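Long-range contacts in putative nitroreductase (Thermotoga maritima, PDB 1VKW), which is probably an oxidoreductase of the FMN-dependent nitroreductase clan, with no specific reaction or substrate established: residues Leu91-Met101 / Tyr111-Arg119; Ala194-Val203 / Asp210-Pro218. All coordinates share one frame; numbering follows the deposited sequence.

Contact 1: Leu91-Met101 / Tyr111-Arg119; sequences LTAQGFGTCWM and YIIVFGYPR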
loop_
_atom_site.group_PDB
_atom_site.type_symbol
_atom_site.label_atom_id
_atom_site.label_comp_id
_atom_site.label_asym_id
_atom_site.label_seq_id
_atom_site.Cartn_x
_atom_site.Cartn_y
_atom_site.Cartn_z
ATOM N N LEU A 91 1.083 -6.919 -5.940
ATOM C CA LEU A 91 1.660 -8.234 -5.675
ATOM C C LEU A 91 0.670 -9.137 -4.935
ATOM O O LEU A 91 0.590 -10.333 -5.225
ATOM C CB LEU A 91 2.962 -8.101 -4.877
ATOM C CG LEU A 91 4.181 -7.542 -5.627
ATOM C CD1 LEU A 91 5.333 -7.294 -4.660
ATOM C CD2 LEU A 91 4.614 -8.476 -6.732
ATOM N N THR A 92 -0.073 -8.554 -3.989
ATOM C CA THR A 92 -1.139 -9.259 -3.278
ATOM C C THR A 92 -2.150 -9.845 -4.259
ATOM O O THR A 92 -2.501 -11.028 -4.176
ATOM C CB THR A 92 -1.880 -8.305 -2.308
ATOM O OG1 THR A 92 -0.971 -7.770 -1.336
ATOM C CG2 THR A 92 -2.899 -9.060 -1.476
ATOM N N ALA A 93 -2.599 -9.009 -5.192
ATOM C CA ALA A 93 -3.567 -9.418 -6.213
ATOM C C ALA A 93 -3.033 -10.515 -7.132
ATOM O O ALA A 93 -3.805 -11.320 -7.643
ATOM C CB ALA A 93 -4.015 -8.218 -7.030
ATOM N N GLN A 94 -1.718 -10.545 -7.337
ATOM C CA GLN A 94 -1.076 -11.623 -8.101
ATOM C C GLN A 94 -0.878 -12.887 -7.247
ATOM O O GLN A 94 -0.446 -13.920 -7.760
ATOM C CB GLN A 94 0.266 -11.156 -8.686
ATOM C CG GLN A 94 0.155 -9.989 -9.676
ATOM C CD GLN A 94 -0.568 -10.358 -10.965
ATOM O OE1 GLN A 94 -0.013 -11.054 -11.818
ATOM N NE2 GLN A 94 -1.793 -9.870 -11.118
ATOM N N GLY A 95 -1.189 -12.799 -5.952
ATOM C CA GLY A 95 -1.157 -13.960 -5.058
ATOM C C GLY A 95 0.074 -14.066 -4.173
ATOM O O GLY A 95 0.283 -15.094 -3.520
ATOM N N PHE A 96 0.893 -13.016 -4.147
ATOM C CA PHE A 96 2.149 -13.031 -3.396
ATOM C C PHE A 96 1.992 -12.485 -1.986
ATOM O O PHE A 96 1.305 -11.482 -1.768
ATOM C CB PHE A 96 3.215 -12.202 -4.114
ATOM C CG PHE A 96 3.642 -12.780 -5.419
ATOM C CD1 PHE A 96 4.467 -13.893 -5.455
ATOM C CD2 PHE A 96 3.213 -12.224 -6.614
ATOM C CE1 PHE A 96 4.864 -14.441 -6.662
ATOM C CE2 PHE A 96 3.604 -12.767 -7.827
ATOM C CZ PHE A 96 4.434 -13.878 -7.852
ATOM N N GLY A 97 2.652 -13.136 -1.035
ATOM C CA GLY A 97 2.799 -12.592 0.309
ATOM C C GLY A 97 3.826 -11.476 0.261
ATOM O O GLY A 97 4.720 -11.495 -0.581
ATOM N N THR A 98 3.681 -10.490 1.137
ATOM C CA THR A 98 4.636 -9.387 1.223
ATOM C C THR A 98 4.940 -9.078 2.673
ATOM O O THR A 98 4.192 -9.467 3.570
ATOM C CB THR A 98 4.090 -8.104 0.522
ATOM O OG1 THR A 98 2.817 -7.733 1.074
ATOM C CG2 THR A 98 3.798 -8.344 -0.946
ATOM N N CYS A 99 6.045 -8.374 2.891
ATOM C CA CYS A 99 6.372 -7.821 4.197
ATOM C C CYS A 99 7.330 -6.638 4.035
ATOM O O CYS A 99 8.351 -6.731 3.340
ATOM C CB CYS A 99 6.972 -8.892 5.112
ATOM S SG CYS A 99 7.528 -8.313 6.741
ATOM N N TRP A 100 6.973 -5.526 4.669
ATOM C CA TRP A 100 7.797 -4.327 4.694
ATOM C C TRP A 100 8.984 -4.513 5.639
ATOM O O TRP A 100 8.808 -4.594 6.854
ATOM C CB TRP A 100 6.960 -3.133 5.167
ATOM C CG TRP A 100 6.049 -2.556 4.131
ATOM C CD1 TRP A 100 4.765 -2.941 3.841
ATOM C CD2 TRP A 100 6.342 -1.463 3.259
ATOM N NE1 TRP A 100 4.247 -2.153 2.841
ATOM C CE2 TRP A 100 5.195 -1.235 2.464
ATOM C CE3 TRP A 100 7.466 -0.643 3.068
ATOM C CZ2 TRP A 100 5.145 -0.236 1.493
ATOM C CZ3 TRP A 100 7.411 0.355 2.110
ATOM C CH2 TRP A 100 6.259 0.550 1.334
HETATM N N MSE A 101 10.189 -4.557 5.093
HETATM C CA MSE A 101 11.379 -4.815 5.897
HETATM C C MSE A 101 12.282 -3.584 5.974
HETATM O O MSE A 101 12.671 -3.033 4.949
HETATM C CB MSE A 101 12.149 -5.987 5.296
HETATM C CG MSE A 101 11.467 -7.339 5.447
HETATM SE SE MSE A 101 12.489 -8.574 6.569
HETATM C CE MSE A 101 14.129 -8.694 5.491
ATOM N N TYR A 111 13.160 1.058 3.375
ATOM C CA TYR A 111 12.630 -0.272 3.611
ATOM C C TYR A 111 12.770 -1.100 2.341
ATOM O O TYR A 111 12.799 -0.554 1.239
ATOM C CB TYR A 111 11.141 -0.202 3.983
ATOM C CG TYR A 111 10.819 0.566 5.250
ATOM C CD1 TYR A 111 10.746 -0.081 6.480
ATOM C CD2 TYR A 111 10.564 1.933 5.213
ATOM C CE1 TYR A 111 10.439 0.620 7.647
ATOM C CE2 TYR A 111 10.261 2.645 6.371
ATOM C CZ TYR A 111 10.196 1.985 7.584
ATOM O OH TYR A 111 9.898 2.688 8.734
ATOM N N ILE A 112 12.853 -2.414 2.494
ATOM C CA ILE A 112 12.608 -3.296 1.362
ATOM C C ILE A 112 11.206 -3.879 1.509
ATOM O O ILE A 112 10.617 -3.862 2.592
ATOM C CB ILE A 112 13.687 -4.404 1.223
ATOM C CG1 ILE A 112 13.657 -5.377 2.405
ATOM C CG2 ILE A 112 15.067 -3.782 1.078
ATOM C CD1 ILE A 112 14.552 -6.588 2.243
ATOM N N ILE A 113 10.664 -4.356 0.399
ATOM C CA ILE A 113 9.422 -5.098 0.407
ATOM C C ILE A 113 9.760 -6.496 -0.093
ATOM O O ILE A 113 9.985 -6.694 -1.284
ATOM C CB ILE A 113 8.388 -4.422 -0.508
ATOM C CG1 ILE A 113 8.159 -2.971 -0.081
ATOM C CG2 ILE A 113 7.078 -5.198 -0.486
ATOM C CD1 ILE A 113 7.461 -2.132 -1.142
ATOM N N VAL A 114 9.843 -7.455 0.819
ATOM C CA VAL A 114 10.080 -8.835 0.416
ATOM C C VAL A 114 8.755 -9.423 -0.044
ATOM O O VAL A 114 7.695 -8.981 0.392
ATOM C CB VAL A 114 10.718 -9.699 1.540
ATOM C CG1 VAL A 114 12.108 -9.164 1.909
ATOM C CG2 VAL A 114 9.825 -9.778 2.781
ATOM N N PHE A 115 8.806 -10.401 -0.940
ATOM C CA PHE A 115 7.581 -11.038 -1.410
ATOM C C PHE A 115 7.806 -12.457 -1.924
ATOM O O PHE A 115 8.933 -12.856 -2.199
ATOM C CB PHE A 115 6.909 -10.182 -2.489
ATOM C CG PHE A 115 7.708 -10.059 -3.763
ATOM C CD1 PHE A 115 8.838 -9.250 -3.816
ATOM C CD2 PHE A 115 7.315 -10.740 -4.913
ATOM C CE1 PHE A 115 9.568 -9.125 -4.988
ATOM C CE2 PHE A 115 8.037 -10.612 -6.090
ATOM C CZ PHE A 115 9.170 -9.808 -6.128
ATOM N N GLY A 116 6.711 -13.203 -2.037
ATOM C CA GLY A 116 6.741 -14.597 -2.473
ATOM C C GLY A 116 5.454 -15.292 -2.085
ATOM O O GLY A 116 4.527 -14.656 -1.599
ATOM N N TYR A 117 5.398 -16.603 -2.300
ATOM C CA TYR A 117 4.197 -17.374 -2.006
ATOM C C TYR A 117 4.135 -17.755 -0.531
ATOM O O TYR A 117 5.090 -18.329 -0.001
ATOM C CB TYR A 117 4.145 -18.624 -2.888
ATOM C CG TYR A 117 3.964 -18.279 -4.344
ATOM C CD1 TYR A 117 2.803 -17.640 -4.778
ATOM C CD2 TYR A 117 4.955 -18.560 -5.281
ATOM C CE1 TYR A 117 2.623 -17.306 -6.107
ATOM C CE2 TYR A 117 4.784 -18.232 -6.621
ATOM C CZ TYR A 117 3.614 -17.602 -7.025
ATOM O OH TYR A 117 3.423 -17.264 -8.343
ATOM N N PRO A 118 3.023 -17.444 0.137
ATOM C CA PRO A 118 2.849 -17.812 1.540
ATOM C C PRO A 118 2.909 -19.321 1.782
ATOM O O PRO A 118 2.315 -20.095 1.027
ATOM C CB PRO A 118 1.446 -17.292 1.870
ATOM C CG PRO A 118 1.186 -16.241 0.873
ATOM C CD PRO A 118 1.853 -16.711 -0.375
ATOM N N ARG A 119 3.632 -19.718 2.828
ATOM C CA ARG A 119 3.623 -21.100 3.307
ATOM C C ARG A 119 2.260 -21.392 3.931
ATOM O O ARG A 119 1.752 -22.510 3.827
ATOM C CB ARG A 119 4.739 -21.305 4.338
ATOM C CG ARG A 119 4.999 -22.748 4.755
ATOM C CD ARG A 119 6.443 -22.982 5.191
ATOM N NE ARG A 119 6.682 -24.297 5.786
ATOM C CZ ARG A 119 6.479 -24.613 7.067
ATOM N NH1 ARG A 119 6.000 -23.722 7.930
ATOM N NH2 ARG A 119 6.750 -25.843 7.489
#

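Contact 2: Ala194-Val203 / Asp210-Pro218; sequences AREIFKREPV and DTYCLILNP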
loop_
_atom_site.group_PDB
_atom_site.type_symbol
_atom_site.label_atom_id
_atom_site.label_comp_id
_atom_site.label_asym_id
_atom_site.label_seq_id
_atom_site.Cartn_x
_atom_site.Cartn_y
_atom_site.Cartn_z
ATOM N N ALA A 194 -10.959 5.282 -2.900
ATOM C CA ALA A 194 -11.746 6.436 -3.349
ATOM C C ALA A 194 -11.878 6.479 -4.878
ATOM O O ALA A 194 -12.932 6.831 -5.412
ATOM C CB ALA A 194 -11.129 7.734 -2.823
ATOM N N ARG A 195 -10.804 6.106 -5.568
ATOM C CA ARG A 195 -10.780 6.052 -7.022
ATOM C C ARG A 195 -11.809 5.043 -7.534
ATOM O O ARG A 195 -12.563 5.332 -8.466
ATOM C CB ARG A 195 -9.376 5.674 -7.511
ATOM C CG ARG A 195 -9.183 5.749 -9.012
ATOM C CD ARG A 195 -7.746 5.467 -9.452
ATOM N NE ARG A 195 -7.428 4.046 -9.365
ATOM C CZ ARG A 195 -6.236 3.517 -9.624
ATOM N NH1 ARG A 195 -5.214 4.288 -9.988
ATOM N NH2 ARG A 195 -6.064 2.203 -9.516
ATOM N N GLU A 196 -11.826 3.871 -6.903
ATOM C CA GLU A 196 -12.812 2.827 -7.189
ATOM C C GLU A 196 -14.247 3.265 -6.873
ATOM O O GLU A 196 -15.149 3.074 -7.695
ATOM C CB GLU A 196 -12.468 1.554 -6.402
ATOM C CG GLU A 196 -13.455 0.407 -6.565
ATOM C CD GLU A 196 -13.549 -0.104 -7.991
ATOM O OE1 GLU A 196 -12.534 -0.047 -8.718
ATOM O OE2 GLU A 196 -14.640 -0.574 -8.384
ATOM N N ILE A 197 -14.462 3.833 -5.690
ATOM C CA ILE A 197 -15.800 4.207 -5.245
ATOM C C ILE A 197 -16.411 5.302 -6.111
ATOM O O ILE A 197 -17.540 5.166 -6.570
ATOM C CB ILE A 197 -15.795 4.624 -3.759
ATOM C CG1 ILE A 197 -15.611 3.378 -2.893
ATOM C CG2 ILE A 197 -17.117 5.322 -3.371
ATOM C CD1 ILE A 197 -15.340 3.656 -1.448
ATOM N N PHE A 198 -15.661 6.374 -6.337
ATOM C CA PHE A 198 -16.206 7.560 -6.996
ATOM C C PHE A 198 -16.031 7.505 -8.490
ATOM O O PHE A 198 -16.638 8.299 -9.209
ATOM C CB PHE A 198 -15.599 8.840 -6.394
ATOM C CG PHE A 198 -16.055 9.099 -4.988
ATOM C CD1 PHE A 198 -17.350 9.551 -4.744
ATOM C CD2 PHE A 198 -15.224 8.842 -3.903
ATOM C CE1 PHE A 198 -17.791 9.763 -3.456
ATOM C CE2 PHE A 198 -15.660 9.061 -2.622
ATOM C CZ PHE A 198 -16.951 9.520 -2.392
ATOM N N LYS A 199 -15.233 6.539 -8.954
ATOM C CA LYS A 199 -14.924 6.362 -10.367
ATOM C C LYS A 199 -14.334 7.639 -10.971
ATOM O O LYS A 199 -14.534 7.931 -12.148
ATOM C CB LYS A 199 -16.166 5.885 -11.156
ATOM C CG LYS A 199 -16.703 4.508 -10.719
ATOM C CD LYS A 199 -15.780 3.377 -11.174
ATOM C CE LYS A 199 -16.363 2.003 -10.890
ATOM N NZ LYS A 199 -15.898 1.432 -9.604
ATOM N N ARG A 200 -13.615 8.394 -10.146
ATOM C CA ARG A 200 -12.890 9.582 -10.582
ATOM C C ARG A 200 -11.498 9.508 -9.970
ATOM O O ARG A 200 -11.277 8.800 -8.993
ATOM C CB ARG A 200 -13.572 10.866 -10.087
ATOM C CG ARG A 200 -15.066 10.987 -10.360
ATOM C CD ARG A 200 -15.412 11.572 -11.697
ATOM N NE ARG A 200 -15.024 12.976 -11.782
ATOM C CZ ARG A 200 -15.029 13.693 -12.900
ATOM N NH1 ARG A 200 -15.398 13.147 -14.053
ATOM N NH2 ARG A 200 -14.658 14.963 -12.866
ATOM N N GLU A 201 -10.582 10.287 -10.517
ATOM C CA GLU A 201 -9.234 10.410 -9.993
ATOM C C GLU A 201 -9.179 11.376 -8.792
ATOM O O GLU A 201 -9.301 12.581 -8.995
ATOM C CB GLU A 201 -8.352 10.946 -11.131
ATOM C CG GLU A 201 -6.869 10.983 -10.835
ATOM C CD GLU A 201 -6.251 9.598 -10.788
ATOM O OE1 GLU A 201 -6.972 8.592 -11.001
ATOM O OE2 GLU A 201 -5.034 9.519 -10.532
ATOM N N PRO A 202 -8.978 10.895 -7.558
ATOM C CA PRO A 202 -8.839 11.811 -6.411
ATOM C C PRO A 202 -7.603 12.690 -6.564
ATOM O O PRO A 202 -6.638 12.280 -7.219
ATOM C CB PRO A 202 -8.679 10.863 -5.208
ATOM C CG PRO A 202 -9.179 9.545 -5.690
ATOM C CD PRO A 202 -8.848 9.492 -7.135
ATOM N N VAL A 203 -7.643 13.892 -5.996
ATOM C CA VAL A 203 -6.495 14.788 -6.015
ATOM C C VAL A 203 -5.857 14.771 -4.636
ATOM O O VAL A 203 -6.551 14.918 -3.635
ATOM C CB VAL A 203 -6.894 16.240 -6.376
ATOM C CG1 VAL A 203 -5.687 17.184 -6.302
ATOM C CG2 VAL A 203 -7.522 16.276 -7.754
ATOM N N ASP A 210 2.519 17.802 8.204
ATOM C CA ASP A 210 2.424 16.338 8.318
ATOM C C ASP A 210 1.064 15.759 7.943
ATOM O O ASP A 210 0.675 14.712 8.448
ATOM C CB ASP A 210 2.796 15.922 9.741
ATOM C CG ASP A 210 1.809 16.432 10.786
ATOM O OD1 ASP A 210 0.835 17.135 10.448
ATOM O OD2 ASP A 210 1.938 16.161 11.991
ATOM N N THR A 211 0.361 16.436 7.037
ATOM C CA THR A 211 -0.965 16.025 6.612
ATOM C C THR A 211 -1.026 16.007 5.103
ATOM O O THR A 211 -0.481 16.891 4.446
ATOM C CB THR A 211 -2.029 16.994 7.155
ATOM O OG1 THR A 211 -1.978 16.998 8.578
ATOM C CG2 THR A 211 -3.475 16.509 6.837
ATOM N N TYR A 212 -1.701 14.998 4.571
ATOM C CA TYR A 212 -2.036 14.943 3.154
ATOM C C TYR A 212 -3.532 14.744 3.075
ATOM O O TYR A 212 -4.079 13.900 3.780
ATOM C CB TYR A 212 -1.295 13.807 2.459
ATOM C CG TYR A 212 0.100 14.186 2.030
ATOM C CD1 TYR A 212 1.146 14.209 2.944
ATOM C CD2 TYR A 212 0.371 14.544 0.716
ATOM C CE1 TYR A 212 2.429 14.571 2.563
ATOM C CE2 TYR A 212 1.654 14.898 0.320
ATOM C CZ TYR A 212 2.680 14.905 1.245
ATOM O OH TYR A 212 3.958 15.272 0.862
ATOM N N CYS A 213 -4.185 15.557 2.249
ATOM C CA CYS A 213 -5.620 15.472 2.057
ATOM C C CYS A 213 -5.923 14.966 0.670
ATOM O O CYS A 213 -5.224 15.275 -0.300
ATOM C CB CYS A 213 -6.299 16.829 2.270
ATOM S SG CYS A 213 -6.259 17.407 3.989
ATOM N N LEU A 214 -6.983 14.178 0.603
ATOM C CA LEU A 214 -7.480 13.633 -0.629
ATOM C C LEU A 214 -8.766 14.361 -0.967
ATOM O O LEU A 214 -9.723 14.307 -0.198
ATOM C CB LEU A 214 -7.777 12.152 -0.419
ATOM C CG LEU A 214 -7.683 11.221 -1.607
ATOM C CD1 LEU A 214 -6.249 11.173 -2.110
ATOM C CD2 LEU A 214 -8.163 9.832 -1.169
ATOM N N ILE A 215 -8.788 15.059 -2.097
ATOM C CA ILE A 215 -10.046 15.587 -2.601
ATOM C C ILE A 215 -10.736 14.403 -3.300
ATOM O O ILE A 215 -10.291 13.939 -4.345
ATOM C CB ILE A 215 -9.842 16.787 -3.539
ATOM C CG1 ILE A 215 -9.082 17.906 -2.811
ATOM C CG2 ILE A 215 -11.179 17.333 -3.990
ATOM C CD1 ILE A 215 -8.591 19.006 -3.732
ATOM N N LEU A 216 -11.820 13.932 -2.699
ATOM C CA LEU A 216 -12.388 12.622 -3.005
ATOM C C LEU A 216 -13.092 12.529 -4.342
ATOM O O LEU A 216 -12.893 11.568 -5.076
ATOM C CB LEU A 216 -13.368 12.214 -1.900
ATOM C CG LEU A 216 -12.674 11.968 -0.556
ATOM C CD1 LEU A 216 -13.688 11.984 0.576
ATOM C CD2 LEU A 216 -11.901 10.673 -0.581
ATOM N N ASN A 217 -13.941 13.506 -4.643
ATOM C CA ASN A 217 -14.777 13.433 -5.855
ATOM C C ASN A 217 -14.554 14.689 -6.679
ATOM O O ASN A 217 -15.442 15.531 -6.786
ATOM C CB ASN A 217 -16.244 13.283 -5.447
ATOM C CG ASN A 217 -17.137 12.833 -6.584
ATOM O OD1 ASN A 217 -16.691 12.222 -7.556
ATOM N ND2 ASN A 217 -18.432 13.112 -6.447
ATOM N N PRO A 218 -13.344 14.842 -7.224
ATOM C CA PRO A 218 -12.976 16.076 -7.902
ATOM C C PRO A 218 -13.571 16.152 -9.299
ATOM O O PRO A 218 -13.201 15.359 -10.168
ATOM C CB PRO A 218 -11.452 16.006 -7.955
ATOM C CG PRO A 218 -11.148 14.568 -7.988
ATOM C CD PRO A 218 -12.252 13.855 -7.264
ATOM O OXT PRO A 218 -14.434 16.989 -9.588
HETATM O O HOH W 1 -18.228 10.458 -8.753
#

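Contact 1: Leu91-Met101 / Tyr111-Arg119
Gly-97 through Met-101 pairs with Ile-112 through Gly-116 as an antiparallel beta hairpin. Hydrogen-bonded pairs Gly-97/Gly-116, Cys-99/Val-114 and Met-101/Ile-112 each exchange two backbone bonds. A CB on Gly-97 would be tight against Pro-118, so glycine suits this end of the ladder.

Aromatic contacts gather where the strands join the helix and loop. The Phe-115 edge points at the face of Phe-96 in a T-shaped pair, planes 89° apart, while Tyr-117 makes an offset stack with Phe-96, ring centroids 4.7 Å apart. An alanine in place of Tyr-117 has no ring to stack, which would probably open a gap beside Phe-96 and leave its ring freer to turn.

Two CH-pi contacts lie on the face carrying Trp-100, Ile-113 and Phe-115. Ile-113 CG1 sits 3.9 Å from the centroid of the Trp-100 six-membered ring, almost on its normal. Leu-91 CD1 comes down from the helix over a face of the Phe-115 ring, which chi1 of 66° (CG between backbone N and carbonyl carbon) brings beneath it. On the other face, CG of Met-101, a flexible selenomethionine, lies 4.0 Å from Val-114 CG2; bends at chi2 and chi3 bring CE back to Val-114 CG1 and Ile-112 CD1.

Helix 74-93 covers the tryptophan face, where Glu-85 accepts from Trp-100 NE1; strand 64-67 flanks 112-116, and helix 35-43 borders Phe-96.

Contact 2: Ala194-Val203 / Asp210-Pro218
Val-203 and Ile-215 form an antiparallel hydrogen-bonded pair at the open end of the hairpin 203-207/211-215. Ile-215 N gives the shorter bond, 2.7 Å to Val-203 O, and Val-203 N returns one to Ile-215 O, 3.1 Å. Their beta-branched side chains lie on the same face of the sheet, CB to CB 4.1 Å. Cys-213 of strand 211-215 is joined by a disulfide to Cys-174 of strand 172-176.

Apolar contacts join the end of helix 180-198 to the strand. Ala-194, small enough to let the strand come close, meets Leu-216 CD2 with its CB at 3.8 Å and also touches Leu-214 CD2. The compact ring of Pro-202 puts CB against Leu-214 CG, and Val-203 CG2 packs on Pro-218 CB. Phe-198 takes Asn-217 CB over one ring face, the amide plane turned 27° from the ring.

One water bridges this last pair, donating to Phe-198 O and, at 2.6 Å, to Asn-217 OD1. The charged contact is at the C terminus. Arg-200, bent at chi2 and chi3, turns a guanidinium edge to the Pro-218 carboxylate: NH2 donates to a lone pair of O at 3.1 Å, NE adds a weak bond to the same atom, and OXT completes a long salt bridge with NH2.

The contact thus grades from a leucine-lined interior to an exposed, charged edge, where the arginine probably helps offset the chain end's negative charge.

In the fold
From the N terminus, strands 56-58 and 64-67 come before contact 1, which opens in the last turn of helix 74-93, closes the nine-residue loop from 102 to 110 and adds the hairpin 97-101/112-116 to the first antiparallel sheet, with 97-101 at its margin. The chain then runs through helix 143-153 and strands 165-168 and 172-176 before contact 2 closes around the turn of hairpin 203-207/211-215 and ties the end of helix 180-198 to the C terminus. The contacts follow in series, neither nested nor crossing. Their centres lie 26 Å apart on opposite sides of the chain's centre, each completing a sheet of the same 1-2-4-3 strand order.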